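Local coordinates for 5-formyltetrahydrofolate cyclo-ligase family protein (Bacillus anthracis, PDB 2JCB) that probably catalyses the ATP- and magnesium-dependent conversion of 5-formyltetrahydrofolate to 5,10-methenyltetrahydrofolate in folate metabolism, at residues 164-169 and 185-190; 84-89 and 111-116; 47-52 and 77-82; 136-141 and 173-178. All coordinates share one frame; numbering follows the deposited sequence.

Contact 1 of 4, residues 164-169 and 185-190; sequences SLAYSF and EKIITE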
loop_
_atom_site.group_PDB
_atom_site.type_symbol
_atom_site.label_atom_id
_atom_site.label_comp_id
_atom_site.label_asym_id
_atom_site.label_seq_id
_atom_site.Cartn_x
_atom_site.Cartn_y
_atom_site.Cartn_z
ATOM N N SER A 164 4.857 -2.603 3.635
ATOM C CA SER A 164 4.786 -1.789 2.423
ATOM C C SER A 164 5.843 -2.241 1.467
ATOM O O SER A 164 6.888 -2.761 1.878
ATOM C CB SER A 164 4.931 -0.312 2.727
ATOM O OG SER A 164 3.844 0.201 3.489
ATOM N N LEU A 165 5.515 -2.130 0.177
ATOM C CA LEU A 165 6.428 -2.391 -0.935
ATOM C C LEU A 165 6.882 -1.047 -1.503
ATOM O O LEU A 165 6.036 -0.187 -1.742
ATOM C CB LEU A 165 5.694 -3.226 -1.996
ATOM C CG LEU A 165 4.989 -4.475 -1.465
ATOM C CD1 LEU A 165 4.121 -5.256 -2.516
ATOM C CD2 LEU A 165 6.035 -5.424 -0.860
ATOM N N ALA A 166 8.191 -0.848 -1.750
ATOM C CA ALA A 166 8.700 0.421 -2.181
ATOM C C ALA A 166 9.950 0.273 -3.009
ATOM O O ALA A 166 10.770 -0.579 -2.729
ATOM C CB ALA A 166 8.949 1.312 -0.995
ATOM N N TYR A 167 10.100 1.119 -4.024
ATOM C CA TYR A 167 11.380 1.233 -4.683
ATOM C C TYR A 167 12.292 1.954 -3.670
ATOM O O TYR A 167 11.840 2.769 -2.833
ATOM C CB TYR A 167 11.257 2.123 -5.917
ATOM C CG TYR A 167 10.207 1.668 -6.874
ATOM C CD1 TYR A 167 10.412 0.515 -7.639
ATOM C CD2 TYR A 167 9.039 2.430 -7.111
ATOM C CE1 TYR A 167 9.471 0.100 -8.548
ATOM C CE2 TYR A 167 8.080 2.017 -8.063
ATOM C CZ TYR A 167 8.317 0.840 -8.771
ATOM O OH TYR A 167 7.439 0.302 -9.727
ATOM N N SER A 168 13.575 1.627 -3.723
ATOM C CA SER A 168 14.506 2.219 -2.777
ATOM C C SER A 168 14.546 3.760 -2.796
ATOM O O SER A 168 14.793 4.373 -1.759
ATOM C CB SER A 168 15.901 1.579 -2.892
ATOM O OG SER A 168 16.504 1.944 -4.084
ATOM N N PHE A 169 14.288 4.379 -3.954
ATOM C CA PHE A 169 14.210 5.829 -4.046
ATOM C C PHE A 169 12.978 6.427 -3.318
ATOM O O PHE A 169 12.892 7.641 -3.163
ATOM C CB PHE A 169 14.262 6.314 -5.506
ATOM C CG PHE A 169 12.983 6.055 -6.281
ATOM C CD1 PHE A 169 11.869 6.899 -6.120
ATOM C CD2 PHE A 169 12.892 4.983 -7.185
ATOM C CE1 PHE A 169 10.703 6.713 -6.826
ATOM C CE2 PHE A 169 11.701 4.775 -7.909
ATOM C CZ PHE A 169 10.592 5.632 -7.699
ATOM N N GLU A 185 5.067 -1.836 9.750
ATOM C CA GLU A 185 5.992 -2.716 10.458
ATOM C C GLU A 185 7.202 -3.149 9.629
ATOM O O GLU A 185 8.213 -3.559 10.186
ATOM C CB GLU A 185 5.278 -3.978 10.937
ATOM C CG GLU A 185 4.354 -3.667 12.064
ATOM C CD GLU A 185 3.461 -4.859 12.417
ATOM O OE1 GLU A 185 3.232 -5.777 11.587
ATOM O OE2 GLU A 185 2.963 -4.861 13.540
ATOM N N LYS A 186 7.056 -3.156 8.328
ATOM C CA LYS A 186 8.133 -3.640 7.446
ATOM C C LYS A 186 8.024 -2.979 6.099
ATOM O O LYS A 186 6.908 -2.742 5.596
ATOM C CB LYS A 186 7.961 -5.145 7.230
ATOM C CG LYS A 186 9.075 -5.740 6.270
ATOM C CD LYS A 186 8.892 -7.222 6.045
ATOM C CE LYS A 186 9.417 -8.024 7.246
ATOM N NZ LYS A 186 9.323 -9.502 7.017
ATOM N N ILE A 187 9.172 -2.673 5.500
ATOM C CA ILE A 187 9.198 -2.089 4.144
ATOM C C ILE A 187 10.119 -3.052 3.334
ATOM O O ILE A 187 11.224 -3.386 3.799
ATOM C CB ILE A 187 9.684 -0.604 4.086
ATOM C CG1 ILE A 187 8.766 0.308 4.950
ATOM C CG2 ILE A 187 9.700 -0.088 2.628
ATOM C CD1 ILE A 187 9.471 1.361 5.639
ATOM N N ILE A 188 9.652 -3.517 2.180
ATOM C CA ILE A 188 10.451 -4.328 1.259
ATOM C C ILE A 188 10.799 -3.459 0.044
ATOM O O ILE A 188 9.873 -2.957 -0.627
ATOM C CB ILE A 188 9.663 -5.540 0.807
ATOM C CG1 ILE A 188 9.174 -6.362 2.023
ATOM C CG2 ILE A 188 10.515 -6.398 -0.105
ATOM C CD1 ILE A 188 8.264 -7.405 1.629
ATOM N N THR A 189 12.090 -3.315 -0.252
ATOM C CA THR A 189 12.573 -2.624 -1.449
ATOM C C THR A 189 13.331 -3.639 -2.272
ATOM O O THR A 189 13.420 -4.842 -1.892
ATOM C CB THR A 189 13.512 -1.430 -1.124
ATOM O OG1 THR A 189 14.777 -1.934 -0.669
ATOM C CG2 THR A 189 12.896 -0.467 -0.066
ATOM N N GLU A 190 13.941 -3.192 -3.373
ATOM C CA GLU A 190 14.663 -4.160 -4.192
ATOM C C GLU A 190 16.031 -4.486 -3.544
ATOM O O GLU A 190 16.746 -5.362 -4.032
ATOM C CB GLU A 190 14.865 -3.622 -5.622
ATOM C CG GLU A 190 15.864 -2.432 -5.726
ATOM C CD GLU A 190 15.266 -1.050 -5.428
ATOM O OE1 GLU A 190 14.199 -0.892 -4.816
ATOM O OE2 GLU A 190 15.931 -0.092 -5.803
HETATM O O HOH W 1 15.065 2.516 -6.704
#
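Leu165 and Ile188 lie side by side and point the same way, Leu165 CD2 resting 3.9 Å from Ile188 CD1. They form a bridged pair of two parallel strands, so both leave the same face of the sheet, where their branched aliphatic chains pack and Ile188 touches Ser42 of helix 29-44. The other face carries Ser164 and Ile187. Ser164 OG is hydrogen-bonded to Val132 O, which lets a small hydroxyl sit buried, and Ile187 CG2 reaches forward to the methyl of Ala166 at 4.0 Å. The backbone is stitched by Ile188 N to Ser164 O (2.9 Å) and Ala166 N to Ile188 O (2.9 Å). Past the bridges, Thr189 brings its CA within 3.0 Å of Ala166 O, a close CA-H...O contact. Glu190 then bends at chi2 (-84°) and turns its carboxylate back on Ser168. Glu190 OE1 takes Ser168 N through the syn lone pair at 2.8 Å, while Ser168 OG comes to Glu190 OE2 from above the carboxylate plane at 2.7 Å. Two bonds thus fix the rotation of the carboxylate at the start of a 3-10 turn. Such parallel pairing of neighbouring strands is characteristic of the Rossmann-like alpha/beta core of this ligase family.

Contact 2 of 4, residues 84-89 and 111-116; sequences PKCNKE and LREPIP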
loop_
_atom_site.group_PDB
_atom_site.type_symbol
_atom_site.label_atom_id
_atom_site.label_comp_id
_atom_site.label_asym_id
_atom_site.label_seq_id
_atom_site.Cartn_x
_atom_site.Cartn_y
_atom_site.Cartn_z
ATOM N N PRO A 84 -9.605 -2.342 -1.100
ATOM C CA PRO A 84 -10.473 -1.342 -0.472
ATOM C C PRO A 84 -11.407 -0.599 -1.421
ATOM O O PRO A 84 -11.046 -0.269 -2.543
ATOM C CB PRO A 84 -9.477 -0.347 0.137
ATOM C CG PRO A 84 -8.280 -0.430 -0.758
ATOM C CD PRO A 84 -8.243 -1.805 -1.359
ATOM N N LYS A 85 -12.592 -0.304 -0.901
ATOM C CA LYS A 85 -13.474 0.710 -1.462
ATOM C C LYS A 85 -13.452 1.902 -0.493
ATOM O O LYS A 85 -13.837 1.781 0.678
ATOM C CB LYS A 85 -14.899 0.175 -1.663
ATOM C CG LYS A 85 -15.846 1.242 -2.259
ATOM C CD LYS A 85 -17.123 0.660 -2.850
ATOM C CE LYS A 85 -18.034 1.773 -3.458
ATOM N NZ LYS A 85 -17.456 2.506 -4.662
ATOM N N CYS A 86 -13.055 3.060 -1.001
ATOM C CA CYS A 86 -12.943 4.245 -0.169
ATOM C C CYS A 86 -14.235 5.020 -0.135
ATOM O O CYS A 86 -14.911 5.193 -1.157
ATOM C CB CYS A 86 -11.802 5.147 -0.649
ATOM S SG CYS A 86 -10.202 4.381 -0.569
ATOM N N ASN A 87 -14.606 5.442 1.059
ATOM C CA ASN A 87 -15.702 6.378 1.199
ATOM C C ASN A 87 -15.083 7.763 1.441
ATOM O O ASN A 87 -14.485 8.033 2.486
ATOM C CB ASN A 87 -16.654 5.926 2.314
ATOM C CG ASN A 87 -17.835 6.874 2.509
ATOM O OD1 ASN A 87 -17.765 8.059 2.180
ATOM N ND2 ASN A 87 -18.917 6.359 3.084
ATOM N N LYS A 88 -15.203 8.625 0.442
ATOM C CA LYS A 88 -14.566 9.933 0.483
ATOM C C LYS A 88 -15.161 10.854 1.549
ATOM O O LYS A 88 -14.460 11.719 2.080
ATOM C CB LYS A 88 -14.598 10.571 -0.906
ATOM C CG LYS A 88 -13.957 9.654 -1.971
ATOM C CD LYS A 88 -13.591 10.398 -3.261
ATOM C CE LYS A 88 -12.341 11.256 -3.071
ATOM N NZ LYS A 88 -12.666 12.568 -2.401
ATOM N N GLU A 89 -16.437 10.651 1.873
ATOM C CA GLU A 89 -17.118 11.460 2.874
ATOM C C GLU A 89 -16.606 11.212 4.280
ATOM O O GLU A 89 -16.345 12.159 5.024
ATOM C CB GLU A 89 -18.625 11.211 2.846
ATOM C CG GLU A 89 -19.310 11.706 1.608
ATOM C CD GLU A 89 -20.767 12.043 1.860
ATOM O OE1 GLU A 89 -21.063 12.779 2.840
ATOM O OE2 GLU A 89 -21.616 11.576 1.069
ATOM N N LEU A 111 -8.918 4.626 -11.326
ATOM C CA LEU A 111 -9.049 4.125 -9.967
ATOM C C LEU A 111 -10.052 2.964 -9.892
ATOM O O LEU A 111 -11.239 3.144 -10.145
ATOM C CB LEU A 111 -9.453 5.269 -9.042
ATOM C CG LEU A 111 -9.146 5.142 -7.551
ATOM C CD1 LEU A 111 -7.710 5.564 -7.267
ATOM C CD2 LEU A 111 -10.121 6.008 -6.749
ATOM N N ARG A 112 -9.561 1.778 -9.552
ATOM C CA ARG A 112 -10.391 0.565 -9.571
ATOM C C ARG A 112 -10.797 0.156 -8.178
ATOM O O ARG A 112 -9.943 0.114 -7.280
ATOM C CB ARG A 112 -9.663 -0.591 -10.288
ATOM C CG ARG A 112 -9.137 -0.138 -11.626
ATOM C CD ARG A 112 -9.018 -1.208 -12.677
ATOM N NE ARG A 112 -10.149 -2.142 -12.810
ATOM C CZ ARG A 112 -11.256 -1.932 -13.518
ATOM N NH1 ARG A 112 -11.449 -0.789 -14.159
ATOM N NH2 ARG A 112 -12.186 -2.874 -13.591
ATOM N N GLU A 113 -12.083 -0.180 -7.999
ATOM C CA GLU A 113 -12.604 -0.596 -6.689
ATOM C C GLU A 113 -13.568 -1.776 -6.778
ATOM O O GLU A 113 -14.205 -1.946 -7.798
ATOM C CB GLU A 113 -13.297 0.572 -5.985
ATOM C CG GLU A 113 -12.313 1.675 -5.545
ATOM C CD GLU A 113 -12.966 2.755 -4.714
ATOM O OE1 GLU A 113 -14.135 3.113 -5.008
ATOM O OE2 GLU A 113 -12.293 3.251 -3.782
ATOM N N PRO A 114 -13.714 -2.558 -5.680
ATOM C CA PRO A 114 -14.632 -3.710 -5.675
ATOM C C PRO A 114 -16.062 -3.197 -5.823
ATOM O O PRO A 114 -16.409 -2.178 -5.220
ATOM C CB PRO A 114 -14.444 -4.305 -4.268
ATOM C CG PRO A 114 -13.832 -3.214 -3.441
ATOM C CD PRO A 114 -13.040 -2.378 -4.375
ATOM N N ILE A 115 -16.877 -3.915 -6.594
ATOM C CA ILE A 115 -18.263 -3.537 -6.805
ATOM C C ILE A 115 -19.043 -4.002 -5.570
ATOM O O ILE A 115 -19.108 -5.207 -5.305
ATOM C CB ILE A 115 -18.837 -4.212 -8.089
ATOM C CG1 ILE A 115 -17.994 -3.849 -9.325
ATOM C CG2 ILE A 115 -20.316 -3.886 -8.247
ATOM C CD1 ILE A 115 -18.207 -4.759 -10.529
ATOM N N PRO A 116 -19.574 -3.051 -4.768
ATOM C CA PRO A 116 -20.284 -3.449 -3.545
ATOM C C PRO A 116 -21.271 -4.596 -3.763
ATOM O O PRO A 116 -21.292 -5.531 -2.973
ATOM C CB PRO A 116 -21.039 -2.179 -3.143
ATOM C CG PRO A 116 -20.179 -1.088 -3.602
ATOM C CD PRO A 116 -19.545 -1.580 -4.907
HETATM O O HOH W 2 -9.577 -1.333 -4.671
HETATM O O HOH W 3 -16.800 0.243 -6.419
#
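Strands 84-87 and 111-114 meet at 104°, their axes approaching to 5.8 Å; Lys85 and Glu113 are their nearest residues at this crossing, CA atoms 5.5 Å apart, and Glu113 points at the other strand. Strand 84-87 belongs to the main mixed sheet; strand 111-114 is half of a two-stranded antiparallel hairpin with 104-108, which lies against it. With no ladder between the strands, side chains and water do the joining. One water donates to both Pro84 O and Arg112 O, bridging two carbonyls. Proline suits position 114, having no N-H to satisfy beside a backbone it does not pair with: Pro114 CD sits 3.4 Å from Pro84 O, and Pro114 CG packs on Lys85 CB. Lys85 leaves the strand extended, crosses Glu113 at about a right angle and brings CE to 3.6 Å from Pro116 CG. Its last bond turns (chi4 65°), carrying NZ back to a weak salt bridge of 3.4 Å with Glu113 OE1. A second water accepts from Lys85 NZ and donates to Pro114 O. Glu113, buried and extended beyond CG, divides its carboxylate between two donors: while OE1 faces the lysine, OE2 receives Cys86 N from above the carboxylate plane in a 2.9 Å bond that is almost straight, at 177°.

Contact 3 of 4, residues 47-52 and 77-82; sequences KEWAEA and EGKRVV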
loop_
_atom_site.group_PDB
_atom_site.type_symbol
_atom_site.label_atom_id
_atom_site.label_comp_id
_atom_site.label_asym_id
_atom_site.label_seq_id
_atom_site.Cartn_x
_atom_site.Cartn_y
_atom_site.Cartn_z
ATOM N N LYS A 47 7.921 -14.557 5.886
ATOM C CA LYS A 47 7.095 -15.412 6.757
ATOM C C LYS A 47 5.622 -14.953 6.790
ATOM O O LYS A 47 4.725 -15.788 6.737
ATOM C CB LYS A 47 7.702 -15.431 8.153
ATOM C CG LYS A 47 6.884 -16.154 9.217
ATOM C CD LYS A 47 7.679 -16.052 10.541
ATOM C CE LYS A 47 6.819 -16.415 11.746
ATOM N NZ LYS A 47 6.820 -17.868 11.858
ATOM N N GLU A 48 5.384 -13.654 6.890
ATOM C CA GLU A 48 4.030 -13.148 7.009
ATOM C C GLU A 48 3.211 -13.313 5.734
ATOM O O GLU A 48 1.999 -13.433 5.827
ATOM C CB GLU A 48 3.977 -11.713 7.508
ATOM C CG GLU A 48 4.668 -10.743 6.624
ATOM C CD GLU A 48 6.102 -10.477 7.048
ATOM O OE1 GLU A 48 6.858 -11.429 7.351
ATOM O OE2 GLU A 48 6.473 -9.292 7.060
ATOM N N TRP A 49 3.868 -13.387 4.572
ATOM C CA TRP A 49 3.175 -13.789 3.324
ATOM C C TRP A 49 2.764 -15.241 3.370
ATOM O O TRP A 49 1.594 -15.591 3.192
ATOM C CB TRP A 49 4.082 -13.542 2.092
ATOM C CG TRP A 49 3.496 -14.114 0.811
ATOM C CD1 TRP A 49 3.685 -15.356 0.309
ATOM C CD2 TRP A 49 2.539 -13.467 -0.051
ATOM N NE1 TRP A 49 2.951 -15.520 -0.854
ATOM C CE2 TRP A 49 2.247 -14.364 -1.097
ATOM C CE3 TRP A 49 1.946 -12.196 -0.046
ATOM C CZ2 TRP A 49 1.344 -14.043 -2.147
ATOM C CZ3 TRP A 49 1.048 -11.864 -1.083
ATOM C CH2 TRP A 49 0.749 -12.801 -2.102
ATOM N N ALA A 50 3.753 -16.100 3.641
ATOM C CA ALA A 50 3.528 -17.508 3.640
ATOM C C ALA A 50 2.389 -17.871 4.589
ATOM O O ALA A 50 1.553 -18.702 4.262
ATOM C CB ALA A 50 4.816 -18.230 4.028
ATOM N N GLU A 51 2.356 -17.223 5.753
ATOM C CA GLU A 51 1.395 -17.570 6.799
ATOM C C GLU A 51 -0.015 -16.944 6.678
ATOM O O GLU A 51 -0.986 -17.487 7.293
ATOM C CB GLU A 51 1.975 -17.265 8.178
ATOM C CG GLU A 51 3.098 -18.219 8.545
ATOM C CD GLU A 51 3.684 -17.929 9.915
ATOM O OE1 GLU A 51 3.334 -16.886 10.510
ATOM O OE2 GLU A 51 4.495 -18.752 10.392
ATOM N N ALA A 52 -0.129 -15.876 5.885
ATOM C CA ALA A 52 -1.388 -15.100 5.803
ATOM C C ALA A 52 -2.397 -15.932 5.049
ATOM O O ALA A 52 -2.091 -16.474 3.974
ATOM C CB ALA A 52 -1.209 -13.828 5.063
ATOM N N GLU A 77 -2.259 -19.503 -4.518
ATOM C CA GLU A 77 -1.898 -20.097 -3.230
ATOM C C GLU A 77 -3.111 -20.375 -2.319
ATOM O O GLU A 77 -2.961 -20.885 -1.206
ATOM C CB GLU A 77 -0.822 -19.218 -2.552
ATOM C CG GLU A 77 0.463 -19.261 -3.372
ATOM C CD GLU A 77 1.654 -18.612 -2.751
ATOM O OE1 GLU A 77 1.488 -17.755 -1.884
ATOM O OE2 GLU A 77 2.784 -18.930 -3.180
ATOM N N GLY A 78 -4.309 -20.036 -2.788
ATOM C CA GLY A 78 -5.518 -20.239 -2.002
ATOM C C GLY A 78 -5.743 -19.176 -0.929
ATOM O O GLY A 78 -6.570 -19.419 -0.021
ATOM N N LYS A 79 -5.067 -18.021 -1.018
ATOM C CA LYS A 79 -5.276 -17.006 -0.021
ATOM C C LYS A 79 -6.500 -16.199 -0.440
ATOM O O LYS A 79 -6.751 -16.072 -1.641
ATOM C CB LYS A 79 -4.071 -16.053 0.043
ATOM C CG LYS A 79 -2.764 -16.800 0.326
ATOM C CD LYS A 79 -1.686 -15.736 0.508
ATOM C CE LYS A 79 -0.310 -16.354 0.670
ATOM N NZ LYS A 79 -0.230 -17.221 1.874
ATOM N N ARG A 80 -7.210 -15.621 0.530
ATOM C CA ARG A 80 -8.351 -14.757 0.253
ATOM C C ARG A 80 -7.753 -13.386 0.053
ATOM O O ARG A 80 -6.858 -13.000 0.795
ATOM C CB ARG A 80 -9.302 -14.747 1.452
ATOM C CG ARG A 80 -10.420 -13.773 1.345
ATOM C CD ARG A 80 -11.506 -14.094 2.336
ATOM N NE ARG A 80 -11.039 -13.907 3.705
ATOM C CZ ARG A 80 -11.834 -13.923 4.770
ATOM N NH1 ARG A 80 -13.134 -14.115 4.607
ATOM N NH2 ARG A 80 -11.326 -13.713 5.991
ATOM N N VAL A 81 -8.232 -12.688 -0.976
ATOM C CA VAL A 81 -7.712 -11.370 -1.319
ATOM C C VAL A 81 -8.817 -10.330 -1.097
ATOM O O VAL A 81 -9.940 -10.504 -1.566
ATOM C CB VAL A 81 -7.263 -11.304 -2.805
ATOM C CG1 VAL A 81 -6.932 -9.903 -3.180
ATOM C CG2 VAL A 81 -6.004 -12.131 -3.053
ATOM N N VAL A 82 -8.473 -9.291 -0.348
ATOM C CA VAL A 82 -9.390 -8.134 -0.091
ATOM C C VAL A 82 -8.766 -6.813 -0.546
ATOM O O VAL A 82 -7.594 -6.522 -0.272
ATOM C CB VAL A 82 -9.972 -8.072 1.361
ATOM C CG1 VAL A 82 -10.677 -9.363 1.706
ATOM C CG2 VAL A 82 -8.894 -7.757 2.386
#
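Lys79 runs its long chain under the indole of Trp49 and ends among the carbonyls that finish helix 47-51, making the packed half of this contact. Lys79 CE lies over the five-membered ring of Trp49, 3.8 Å from the centroid, a CH-pi contact, and Lys79 NZ stays over the same face as a cation-pi partner 4.7 Å from that centroid. The chain is extended until its final bond, where a turn (chi4 -62°) brings Lys79 NZ to Trp49 O at 2.8 Å and to Ala52 O at 2.9 Å. Lysine fits here because its methylenes can be buried while its charge is met by carbonyls; the partial negative charge at a helix C-terminus would favour the ammonium further. Trp49 O is gripped from opposite faces of its carbonyl plane, by Ala52 N on one and Lys79 NZ on the other. The indole itself swings CG anti to the backbone N, reaching Ile70 and Lys73 of helix 68-76 and Ile55 of the sheet.

Toward solvent the contact thins. Exposed Glu77 meets the indole at its edge, Glu77 OE1 using its syn lone pair for Trp49 NE1 at 2.9 Å, but the N-H points only roughly at it (134°) and the carboxylate is turned 53° from the ring. Ala50 adds little beside it. Gly78, with the positive phi that glycine tolerates easily, forms the Schellman motif that ends helix 68-76 and directs the chain through Lys79 into strand 80-87, a helix-to-strand connection of an alpha/beta fold.

Contact 4 of 4, residues 136-141 and 173-178; sequences AYTERG and EHIPVE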
loop_
_atom_site.group_PDB
_atom_site.type_symbol
_atom_site.label_atom_id
_atom_site.label_comp_id
_atom_site.label_asym_id
_atom_site.label_seq_id
_atom_site.Cartn_x
_atom_site.Cartn_y
_atom_site.Cartn_z
ATOM N N ALA A 136 6.218 7.832 0.315
ATOM C CA ALA A 136 7.600 7.892 0.833
ATOM C C ALA A 136 7.664 7.284 2.213
ATOM O O ALA A 136 6.657 7.259 2.942
ATOM C CB ALA A 136 8.065 9.299 0.898
ATOM N N TYR A 137 8.841 6.760 2.579
ATOM C CA TYR A 137 8.973 6.090 3.872
ATOM C C TYR A 137 10.315 6.399 4.500
ATOM O O TYR A 137 11.263 6.762 3.792
ATOM C CB TYR A 137 8.886 4.572 3.690
ATOM C CG TYR A 137 7.651 4.026 2.947
ATOM C CD1 TYR A 137 6.531 3.610 3.652
ATOM C CD2 TYR A 137 7.637 3.961 1.554
ATOM C CE1 TYR A 137 5.393 3.141 2.932
ATOM C CE2 TYR A 137 6.548 3.495 0.834
ATOM C CZ TYR A 137 5.439 3.071 1.539
ATOM O OH TYR A 137 4.349 2.625 0.803
ATOM N N THR A 138 10.403 6.207 5.807
ATOM C CA THR A 138 11.723 6.218 6.476
ATOM C C THR A 138 12.060 4.814 6.987
ATOM O O THR A 138 11.193 3.927 6.998
ATOM C CB THR A 138 11.784 7.199 7.638
ATOM O OG1 THR A 138 10.984 6.695 8.716
ATOM C CG2 THR A 138 11.296 8.544 7.171
ATOM N N GLU A 139 13.316 4.662 7.431
ATOM C CA GLU A 139 13.850 3.424 8.036
ATOM C C GLU A 139 13.009 3.020 9.228
ATOM O O GLU A 139 12.889 1.824 9.540
ATOM C CB GLU A 139 15.315 3.617 8.503
ATOM C CG GLU A 139 15.538 4.750 9.538
ATOM C CD GLU A 139 16.869 4.711 10.340
ATOM O OE1 GLU A 139 17.839 4.033 9.926
ATOM O OE2 GLU A 139 16.935 5.404 11.396
ATOM N N ARG A 140 12.391 4.021 9.841
ATOM C CA ARG A 140 11.541 3.878 11.008
ATOM C C ARG A 140 10.082 3.426 10.734
ATOM O O ARG A 140 9.275 3.368 11.670
ATOM C CB ARG A 140 11.535 5.204 11.759
ATOM C CG ARG A 140 12.894 5.526 12.414
ATOM C CD ARG A 140 12.952 6.937 12.928
ATOM N NE ARG A 140 12.877 7.935 11.863
ATOM C CZ ARG A 140 13.875 8.261 11.045
ATOM N NH1 ARG A 140 13.687 9.190 10.120
ATOM N NH2 ARG A 140 15.058 7.659 11.129
ATOM N N GLY A 141 9.733 3.120 9.482
ATOM C CA GLY A 141 8.372 2.709 9.183
ATOM C C GLY A 141 7.425 3.880 9.016
ATOM O O GLY A 141 6.239 3.659 8.831
ATOM N N GLU A 173 15.227 10.284 4.239
ATOM C CA GLU A 173 15.890 10.413 5.514
ATOM C C GLU A 173 14.948 10.843 6.630
ATOM O O GLU A 173 15.059 10.388 7.774
ATOM C CB GLU A 173 17.017 11.413 5.366
ATOM C CG GLU A 173 18.247 10.821 4.712
ATOM C CD GLU A 173 18.896 9.792 5.602
ATOM O OE1 GLU A 173 19.214 10.149 6.761
ATOM O OE2 GLU A 173 19.051 8.628 5.158
ATOM N N HIS A 174 13.995 11.696 6.280
ATOM C CA HIS A 174 13.121 12.327 7.263
ATOM C C HIS A 174 11.755 12.611 6.647
ATOM O O HIS A 174 11.656 13.056 5.494
ATOM C CB HIS A 174 13.791 13.624 7.790
ATOM C CG HIS A 174 12.896 14.493 8.614
ATOM N ND1 HIS A 174 12.016 15.400 8.057
ATOM C CD2 HIS A 174 12.770 14.624 9.957
ATOM C CE1 HIS A 174 11.379 16.045 9.022
ATOM N NE2 HIS A 174 11.820 15.597 10.184
ATOM N N ILE A 175 10.715 12.323 7.425
ATOM C CA ILE A 175 9.343 12.673 7.117
ATOM C C ILE A 175 8.824 13.436 8.319
ATOM O O ILE A 175 9.114 13.050 9.459
ATOM C CB ILE A 175 8.500 11.378 6.869
ATOM C CG1 ILE A 175 8.873 10.734 5.537
ATOM C CG2 ILE A 175 6.989 11.678 6.926
ATOM C CD1 ILE A 175 8.057 9.481 5.270
ATOM N N PRO A 176 8.111 14.571 8.081
ATOM C CA PRO A 176 7.598 15.410 9.174
ATOM C C PRO A 176 6.300 14.799 9.699
ATOM O O PRO A 176 5.216 15.185 9.243
ATOM C CB PRO A 176 7.323 16.759 8.492
ATOM C CG PRO A 176 7.161 16.440 7.009
ATOM C CD PRO A 176 7.711 15.065 6.741
ATOM N N VAL A 177 6.401 13.834 10.611
ATOM C CA VAL A 177 5.227 13.087 11.046
ATOM C C VAL A 177 4.371 13.861 12.043
ATOM O O VAL A 177 4.874 14.502 12.945
ATOM C CB VAL A 177 5.546 11.646 11.583
ATOM C CG1 VAL A 177 6.283 10.816 10.538
ATOM C CG2 VAL A 177 6.301 11.682 12.866
ATOM N N GLU A 178 3.065 13.791 11.837
ATOM C CA GLU A 178 2.088 14.365 12.723
ATOM C C GLU A 178 1.547 13.280 13.666
ATOM O O GLU A 178 1.756 12.084 13.420
ATOM C CB GLU A 178 1.005 14.987 11.865
ATOM C CG GLU A 178 1.589 15.842 10.755
ATOM C CD GLU A 178 0.548 16.643 9.970
ATOM O OE1 GLU A 178 -0.052 17.575 10.532
ATOM O OE2 GLU A 178 0.353 16.327 8.772
HETATM O O HOH W 4 11.319 11.079 9.893
HETATM O O HOH W 5 16.876 7.730 8.272
#
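Apolar packing centres on Ile175, whose side chain lies against the start of segment 136-141. Its CG1 stands anti to the carbonyl carbon (chi1 -72°) and sends Ile175 CD1 to 3.5 Å from Ala136 O and 3.8 Å from Tyr137 CA. Halfway along, Thr138 CG2 meets Ile175 CG1 at 3.7 Å, the two side chains crossing at a slant. Threonine serves both sides of this boundary: its methyl faces the isoleucine, while OG1 is hydrogen-bonded to Glu142 and takes a weak bond from Arg140 N. Small Ala136 lets the isoleucine come close to the strand.

The direct hydrogen bond is made by Arg140, which bends at chi3 (-65°) so that NH1 reaches Glu173 O at 3.0 Å. The carbonyl oxygen lies in the guanidinium plane, only 5° out of it, at the group's edge. Water extends the link: one molecule accepts from both Arg140 NH1 and Ile175 N.

Charge pairing holds the arginine from its own side, through Arg140 NH2 with Glu139 OE2 at 2.9 Å and through Arg140 NE with Glu142, an arrangement that would limit rotation of the flat group at an exposed position. Backbone geometry places it there: Thr138 to Gly141 is a type I beta turn, and glycine accepts the positive phi that follows. Ile175 also touches Ile144, an ADP-pocket residue, and its side chain is about 7 Å from the magnesium ion, so this strand end, its turn and the loop 173-178 form part of the surroundings of the nucleotide-magnesium site.

Contact 1 is the most buried of the four and relies on parallel backbone bonding, whereas contacts 2, 3 and 4 depend mainly on side chains and grade into solvent. Contacts 2 and 3 share strand 80-87, using its far end and its approach respectively, and each employs a lysine: one paired with a carboxylate, the other with helix-end carbonyls. Contacts 1 and 3 are joined by the salt bridge from Lys186 to Glu48. Contact 4 packs directly on contact 1, with Tyr137 against Ser164, Ala166 and Ile187, and lies near the nucleotide-magnesium site; contact 2 sits across the centre of the chain from both.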